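Local coordinates for replicative DNA helicase (Helicobacter pylori, PDB 3GXV), which probably unwinds duplex DNA at the replication fork as a hexameric, ATP-driven helicase, and interacts with primase, at residues H26-P37 against F49-E57. Numbering follows the deposited sequence.
Sequences HKIEEVHSVLEP and FEIALKLHE
Ile28 fits as a knob into a hole formed by Phe49, Ala52, Leu53 and His56, a knob-into-hole contact between two helices of the all-helical DnaB-type N-terminal domain. Helix 27-32 and the 49-57 part of helix 43-57 run at 126° to each other, and the isoleucine divides its branches between neighbours. With CG1 anti to the backbone N (chi1 -162°), the chain end carries Ile28 CD1 to Ala52 CB at 3.7 Å, while CG2 lies almost squarely over the His56 ring, 3.4 Å from its centroid, as a CH-pi contact. Glu29 meets the same imidazole at its edge, Glu29 OE1 lying 3.2 Å from His56 CE1 without a hydrogen bond.

Phe49 works differently, pushing its ring edge into the turn that leaves the short helix. His32 CA and Pro37 N lie near the ring plane, and Val31 CG1 is 3.8 Å from Phe49 CE1. Ile21 of helix 3-23 touches Ile28, Val31 and Phe49, joining this contact to a third helix. The edge of Phe49 also points toward the face of His32, offset. Leu53 bridges this end of the contact: CD1 rests against Pro37 CG, and CD2 sits over a face of His32, 3.8 Å from the ring centroid. His32 NE2 donates nearly in its own ring plane to Glu36 OE1, on the syn side but tilted 28° out of the carboxylate plane, a bent bond of 3.2 Å that helps hold the imidazole in place.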
ATOM      1  N   HIS B  26       3.636   4.216  -5.668  1.00 16.79           N
ATOM      2  CA  HIS B  26       4.251   4.195  -6.989  1.00 20.60           C
ATOM      3  C   HIS B  26       5.528   5.031  -7.019  1.00 18.85           C
ATOM      4  O   HIS B  26       6.416   4.791  -7.837  1.00 16.59           O
ATOM      5  CB  HIS B  26       3.263   4.703  -8.051  1.00 24.71           C
ATOM      6  CG  HIS B  26       3.212   6.199  -8.180  1.00 30.37           C
ATOM      7  ND1 HIS B  26       4.205   6.931  -8.794  1.00 31.24           N
ATOM      8  CD2 HIS B  26       2.270   7.093  -7.797  1.00 30.37           C
ATOM      9  CE1 HIS B  26       3.878   8.209  -8.789  1.00 31.80           C
ATOM     10  NE2 HIS B  26       2.706   8.335  -8.188  1.00 31.49           N
ATOM     11  N   LYS B  27       5.625   6.001  -6.114  1.00 19.35           N
ATOM     12  CA  LYS B  27       6.795   6.871  -6.054  1.00 20.14           C
ATOM     13  C   LYS B  27       8.050   6.123  -5.659  1.00 20.81           C
ATOM     14  O   LYS B  27       9.157   6.676  -5.729  1.00 21.02           O
ATOM     15  CB  LYS B  27       6.572   8.013  -5.060  1.00 20.85           C
ATOM     16  CG  LYS B  27       5.786   9.215  -5.596  1.00 24.36           C
ATOM     17  CD  LYS B  27       5.563  10.239  -4.491  1.00 24.23           C
ATOM     18  CE  LYS B  27       4.858  11.496  -4.990  1.00 25.46           C
ATOM     19  NZ  LYS B  27       5.765  12.388  -5.758  1.00 27.27           N
ATOM     20  N   ILE B  28       7.890   4.865  -5.263  1.00 19.12           N
ATOM     21  CA  ILE B  28       9.031   4.073  -4.821  1.00 19.28           C
ATOM     22  C   ILE B  28       9.953   3.702  -5.973  1.00 21.53           C
ATOM     23  O   ILE B  28      11.143   3.465  -5.778  1.00 19.97           O
ATOM     24  CB  ILE B  28       8.567   2.790  -4.065  1.00 16.03           C
ATOM     25  CG1 ILE B  28       9.731   2.220  -3.248  1.00 13.22           C
ATOM     26  CG2 ILE B  28       8.065   1.741  -5.049  1.00 11.89           C
ATOM     27  CD1 ILE B  28       9.344   1.037  -2.368  1.00 13.07           C
ATOM     28  N   GLU B  29       9.403   3.672  -7.179  1.00 25.11           N
ATOM     29  CA  GLU B  29      10.186   3.331  -8.365  1.00 28.18           C
ATOM     30  C   GLU B  29      11.146   4.474  -8.682  1.00 29.99           C
ATOM     31  O   GLU B  29      12.329   4.260  -8.961  1.00 29.82           O
ATOM     32  CB  GLU B  29       9.242   3.084  -9.543  1.00 29.07           C
ATOM     33  CG  GLU B  29       8.158   2.066  -9.211  1.00 32.12           C
ATOM     34  CD  GLU B  29       6.966   2.127 -10.144  1.00 34.91           C
ATOM     35  OE1 GLU B  29       5.965   1.432  -9.864  1.00 34.47           O
ATOM     36  OE2 GLU B  29       7.029   2.866 -11.151  1.00 36.25           O
ATOM     37  N   GLU B  30      10.622   5.692  -8.616  1.00 29.84           N
ATOM     38  CA  GLU B  30      11.410   6.875  -8.894  1.00 29.28           C
ATOM     39  C   GLU B  30      12.514   7.043  -7.845  1.00 28.31           C
ATOM     40  O   GLU B  30      13.687   7.219  -8.182  1.00 27.69           O
ATOM     41  CB  GLU B  30      10.493   8.099  -8.923  1.00 34.48           C
ATOM     42  CG  GLU B  30       9.394   8.031  -9.997  1.00 40.12           C
ATOM     43  CD  GLU B  30       8.078   7.443  -9.496  1.00 42.71           C
ATOM     44  OE1 GLU B  30       7.417   8.091  -8.658  1.00 44.28           O
ATOM     45  OE2 GLU B  30       7.697   6.339  -9.942  1.00 42.68           O
ATOM     46  N   VAL B  31      12.130   6.973  -6.573  1.00 26.55           N
ATOM     47  CA  VAL B  31      13.067   7.107  -5.465  1.00 21.84           C
ATOM     48  C   VAL B  31      14.183   6.068  -5.532  1.00 21.67           C
ATOM     49  O   VAL B  31      15.341   6.390  -5.275  1.00 22.27           O
ATOM     50  CB  VAL B  31      12.334   6.967  -4.117  1.00 21.25           C
ATOM     51  CG1 VAL B  31      13.333   7.031  -2.956  1.00 19.53           C
ATOM     52  CG2 VAL B  31      11.292   8.075  -3.992  1.00 21.48           C
ATOM     53  N   HIS B  32      13.824   4.832  -5.883  1.00 22.72           N
ATOM     54  CA  HIS B  32      14.780   3.720  -5.975  1.00 22.17           C
ATOM     55  C   HIS B  32      15.728   3.883  -7.164  1.00 23.04           C
ATOM     56  O   HIS B  32      16.786   3.252  -7.217  1.00 23.26           O
ATOM     57  CB  HIS B  32      14.023   2.391  -6.105  1.00 18.48           C
ATOM     58  CG  HIS B  32      14.891   1.175  -5.966  1.00 14.98           C
ATOM     59  ND1 HIS B  32      14.466  -0.081  -6.350  1.00 16.07           N
ATOM     60  CD2 HIS B  32      16.133   1.015  -5.466  1.00 16.37           C
ATOM     61  CE1 HIS B  32      15.418  -0.962  -6.089  1.00 13.75           C
ATOM     62  NE2 HIS B  32      16.439  -0.326  -5.552  1.00 13.86           N
ATOM     63  N   SER B  33      15.345   4.725  -8.120  1.00 21.76           N
ATOM     64  CA  SER B  33      16.175   4.954  -9.297  1.00 20.45           C
ATOM     65  C   SER B  33      17.351   5.846  -8.929  1.00 19.80           C
ATOM     66  O   SER B  33      18.198   6.158  -9.772  1.00 17.09           O
ATOM     67  CB  SER B  33      15.357   5.614 -10.405  1.00 22.07           C
ATOM     68  OG  SER B  33      16.114   5.724 -11.592  1.00 26.15           O
ATOM     69  N   VAL B  34      17.392   6.252  -7.661  1.00 17.13           N
ATOM     70  CA  VAL B  34      18.449   7.114  -7.149  1.00 13.93           C
ATOM     71  C   VAL B  34      18.912   6.685  -5.754  1.00 13.24           C
ATOM     72  O   VAL B  34      19.990   7.061  -5.317  1.00 14.70           O
ATOM     73  CB  VAL B  34      17.971   8.602  -7.110  1.00 15.77           C
ATOM     74  CG1 VAL B  34      18.909   9.459  -6.248  1.00 15.44           C
ATOM     75  CG2 VAL B  34      17.923   9.166  -8.536  1.00 16.04           C
ATOM     76  N   LEU B  35      18.118   5.867  -5.071  1.00 15.13           N
ATOM     77  CA  LEU B  35      18.457   5.448  -3.720  1.00 13.42           C
ATOM     78  C   LEU B  35      18.378   3.966  -3.391  1.00 11.82           C
ATOM     79  O   LEU B  35      17.447   3.278  -3.778  1.00 15.86           O
ATOM     80  CB  LEU B  35      17.572   6.196  -2.720  1.00 15.33           C
ATOM     81  CG  LEU B  35      17.713   7.716  -2.590  1.00 16.23           C
ATOM     82  CD1 LEU B  35      16.567   8.264  -1.764  1.00 15.33           C
ATOM     83  CD2 LEU B  35      19.044   8.058  -1.946  1.00 16.24           C
ATOM     84  N   GLU B  36      19.380   3.487  -2.666  1.00 10.97           N
ATOM     85  CA  GLU B  36      19.413   2.112  -2.188  1.00 11.80           C
ATOM     86  C   GLU B  36      19.225   2.263  -0.675  1.00  6.00           C
ATOM     87  O   GLU B  36      19.423   3.348  -0.134  1.00  4.94           O
ATOM     88  CB  GLU B  36      20.773   1.462  -2.471  1.00 10.68           C
ATOM     89  CG  GLU B  36      21.068   1.194  -3.937  1.00 13.12           C
ATOM     90  CD  GLU B  36      19.953   0.445  -4.641  1.00 15.57           C
ATOM     91  OE1 GLU B  36      19.221  -0.320  -3.975  1.00 18.57           O
ATOM     92  OE2 GLU B  36      19.817   0.611  -5.868  1.00 16.03           O
ATOM     93  N   PRO B  37      18.834   1.187   0.026  1.00  9.89           N
ATOM     94  CA  PRO B  37      18.653   1.303   1.485  1.00  6.53           C
ATOM     95  C   PRO B  37      19.926   1.844   2.159  1.00  8.00           C
ATOM     96  O   PRO B  37      19.876   2.772   2.981  1.00 10.82           O
ATOM     97  CB  PRO B  37      18.330  -0.128   1.908  1.00  5.94           C
ATOM     98  CG  PRO B  37      17.592  -0.677   0.701  1.00  7.23           C
ATOM     99  CD  PRO B  37      18.415  -0.145  -0.465  1.00  6.35           C
ATOM    100  N   PHE B  49      13.016   1.346   3.937  1.00  8.20           N
ATOM    101  CA  PHE B  49      13.066   1.409   2.477  1.00 12.35           C
ATOM    102  C   PHE B  49      13.204  -0.001   1.888  1.00 15.00           C
ATOM    103  O   PHE B  49      12.647  -0.322   0.837  1.00 13.82           O
ATOM    104  CB  PHE B  49      14.251   2.272   2.019  1.00  8.95           C
ATOM    105  CG  PHE B  49      14.202   2.651   0.559  1.00  8.50           C
ATOM    106  CD1 PHE B  49      13.088   3.313   0.037  1.00  7.01           C
ATOM    107  CD2 PHE B  49      15.243   2.309  -0.301  1.00  7.33           C
ATOM    108  CE1 PHE B  49      13.016   3.623  -1.313  1.00  8.66           C
ATOM    109  CE2 PHE B  49      15.177   2.618  -1.663  1.00  6.66           C
ATOM    110  CZ  PHE B  49      14.065   3.270  -2.165  1.00  7.94           C
ATOM    111  N   GLU B  50      13.951  -0.838   2.596  1.00 15.37           N
ATOM    112  CA  GLU B  50      14.222  -2.205   2.190  1.00 15.64           C
ATOM    113  C   GLU B  50      12.945  -3.037   2.175  1.00 16.40           C
ATOM    114  O   GLU B  50      12.616  -3.673   1.172  1.00 15.61           O
ATOM    115  CB  GLU B  50      15.224  -2.804   3.170  1.00 17.61           C
ATOM    116  CG  GLU B  50      16.028  -4.006   2.701  1.00 19.99           C
ATOM    117  CD  GLU B  50      16.924  -4.513   3.819  1.00 22.36           C
ATOM    118  OE1 GLU B  50      16.408  -5.210   4.718  1.00 24.65           O
ATOM    119  OE2 GLU B  50      18.133  -4.185   3.824  1.00 23.09           O
ATOM    120  N   ILE B  51      12.226  -3.032   3.296  1.00 18.17           N
ATOM    121  CA  ILE B  51      10.986  -3.791   3.397  1.00 18.18           C
ATOM    122  C   ILE B  51       9.979  -3.281   2.370  1.00 19.92           C
ATOM    123  O   ILE B  51       9.193  -4.056   1.819  1.00 22.46           O
ATOM    124  CB  ILE B  51      10.375  -3.688   4.813  1.00 14.36           C
ATOM    125  CG1 ILE B  51      11.310  -4.341   5.840  1.00 10.24           C
ATOM    126  CG2 ILE B  51       9.021  -4.376   4.840  1.00 10.57           C
ATOM    127  CD1 ILE B  51      11.012  -3.955   7.293  1.00  7.14           C
ATOM    128  N   ALA B  52      10.016  -1.980   2.103  1.00 16.64           N
ATOM    129  CA  ALA B  52       9.098  -1.384   1.144  1.00 19.20           C
ATOM    130  C   ALA B  52       9.422  -1.888  -0.254  1.00 18.43           C
ATOM    131  O   ALA B  52       8.529  -2.291  -0.997  1.00 17.49           O
ATOM    132  CB  ALA B  52       9.185   0.144   1.197  1.00 15.68           C
ATOM    133  N   LEU B  53      10.706  -1.868  -0.605  1.00 21.99           N
ATOM    134  CA  LEU B  53      11.151  -2.344  -1.913  1.00 22.91           C
ATOM    135  C   LEU B  53      10.660  -3.770  -2.109  1.00 20.99           C
ATOM    136  O   LEU B  53      10.192  -4.127  -3.187  1.00 20.71           O
ATOM    137  CB  LEU B  53      12.679  -2.316  -2.010  1.00 21.32           C
ATOM    138  CG  LEU B  53      13.350  -0.941  -1.946  1.00 22.95           C
ATOM    139  CD1 LEU B  53      14.870  -1.120  -2.003  1.00 18.93           C
ATOM    140  CD2 LEU B  53      12.857  -0.058  -3.091  1.00 20.14           C
ATOM    141  N   LYS B  54      10.774  -4.578  -1.056  1.00 21.65           N
ATOM    142  CA  LYS B  54      10.333  -5.971  -1.103  1.00 22.59           C
ATOM    143  C   LYS B  54       8.811  -6.079  -1.261  1.00 22.13           C
ATOM    144  O   LYS B  54       8.327  -6.880  -2.057  1.00 20.91           O
ATOM    145  CB  LYS B  54      10.790  -6.720   0.157  1.00 20.27           C
ATOM    146  CG  LYS B  54      10.138  -8.082   0.344  1.00 20.72           C
ATOM    147  CD  LYS B  54      10.920  -8.994   1.279  1.00 21.11           C
ATOM    148  CE  LYS B  54      11.285  -8.335   2.602  1.00 21.56           C
ATOM    149  NZ  LYS B  54      12.345  -7.296   2.450  1.00 22.55           N
ATOM    150  N   LEU B  55       8.067  -5.262  -0.519  1.00 19.02           N
ATOM    151  CA  LEU B  55       6.609  -5.269  -0.596  1.00 17.96           C
ATOM    152  C   LEU B  55       6.083  -4.846  -1.959  1.00 20.38           C
ATOM    153  O   LEU B  55       5.024  -5.297  -2.384  1.00 20.85           O
ATOM    154  CB  LEU B  55       6.005  -4.342   0.461  1.00 12.89           C
ATOM    155  CG  LEU B  55       6.009  -4.786   1.921  1.00  7.52           C
ATOM    156  CD1 LEU B  55       5.423  -3.674   2.798  1.00  4.39           C
ATOM    157  CD2 LEU B  55       5.203  -6.084   2.057  1.00  4.61           C
ATOM    158  N   HIS B  56       6.821  -3.979  -2.641  1.00 24.37           N
ATOM    159  CA  HIS B  56       6.400  -3.482  -3.947  1.00 27.07           C
ATOM    160  C   HIS B  56       6.703  -4.457  -5.077  1.00 30.27           C
ATOM    161  O   HIS B  56       6.111  -4.373  -6.156  1.00 29.95           O
ATOM    162  CB  HIS B  56       7.076  -2.139  -4.233  1.00 24.42           C
ATOM    163  CG  HIS B  56       6.398  -1.334  -5.298  1.00 23.01           C
ATOM    164  ND1 HIS B  56       6.935  -1.154  -6.552  1.00 22.73           N
ATOM    165  CD2 HIS B  56       5.232  -0.647  -5.282  1.00 22.31           C
ATOM    166  CE1 HIS B  56       6.130  -0.386  -7.266  1.00 22.30           C
ATOM    167  NE2 HIS B  56       5.088  -0.066  -6.518  1.00 23.34           N
ATOM    168  N   GLU B  57       7.641  -5.366  -4.831  1.00 28.96           N
ATOM    169  CA  GLU B  57       8.025  -6.365  -5.818  1.00 30.68           C
ATOM    170  C   GLU B  57       7.012  -7.492  -5.804  1.00 31.98           C
ATOM    171  O   GLU B  57       6.953  -8.306  -6.725  1.00 28.12           O
ATOM    172  CB  GLU B  57       9.412  -6.921  -5.499  1.00 34.67           C
ATOM    173  CG  GLU B  57      10.544  -6.155  -6.148  1.00 40.24           C
ATOM    174  CD  GLU B  57      10.469  -6.204  -7.659  1.00 44.01           C
ATOM    175  OE1 GLU B  57      10.588  -7.313  -8.228  1.00 45.12           O
ATOM    176  OE2 GLU B  57      10.282  -5.134  -8.276  1.00 46.20           O
TER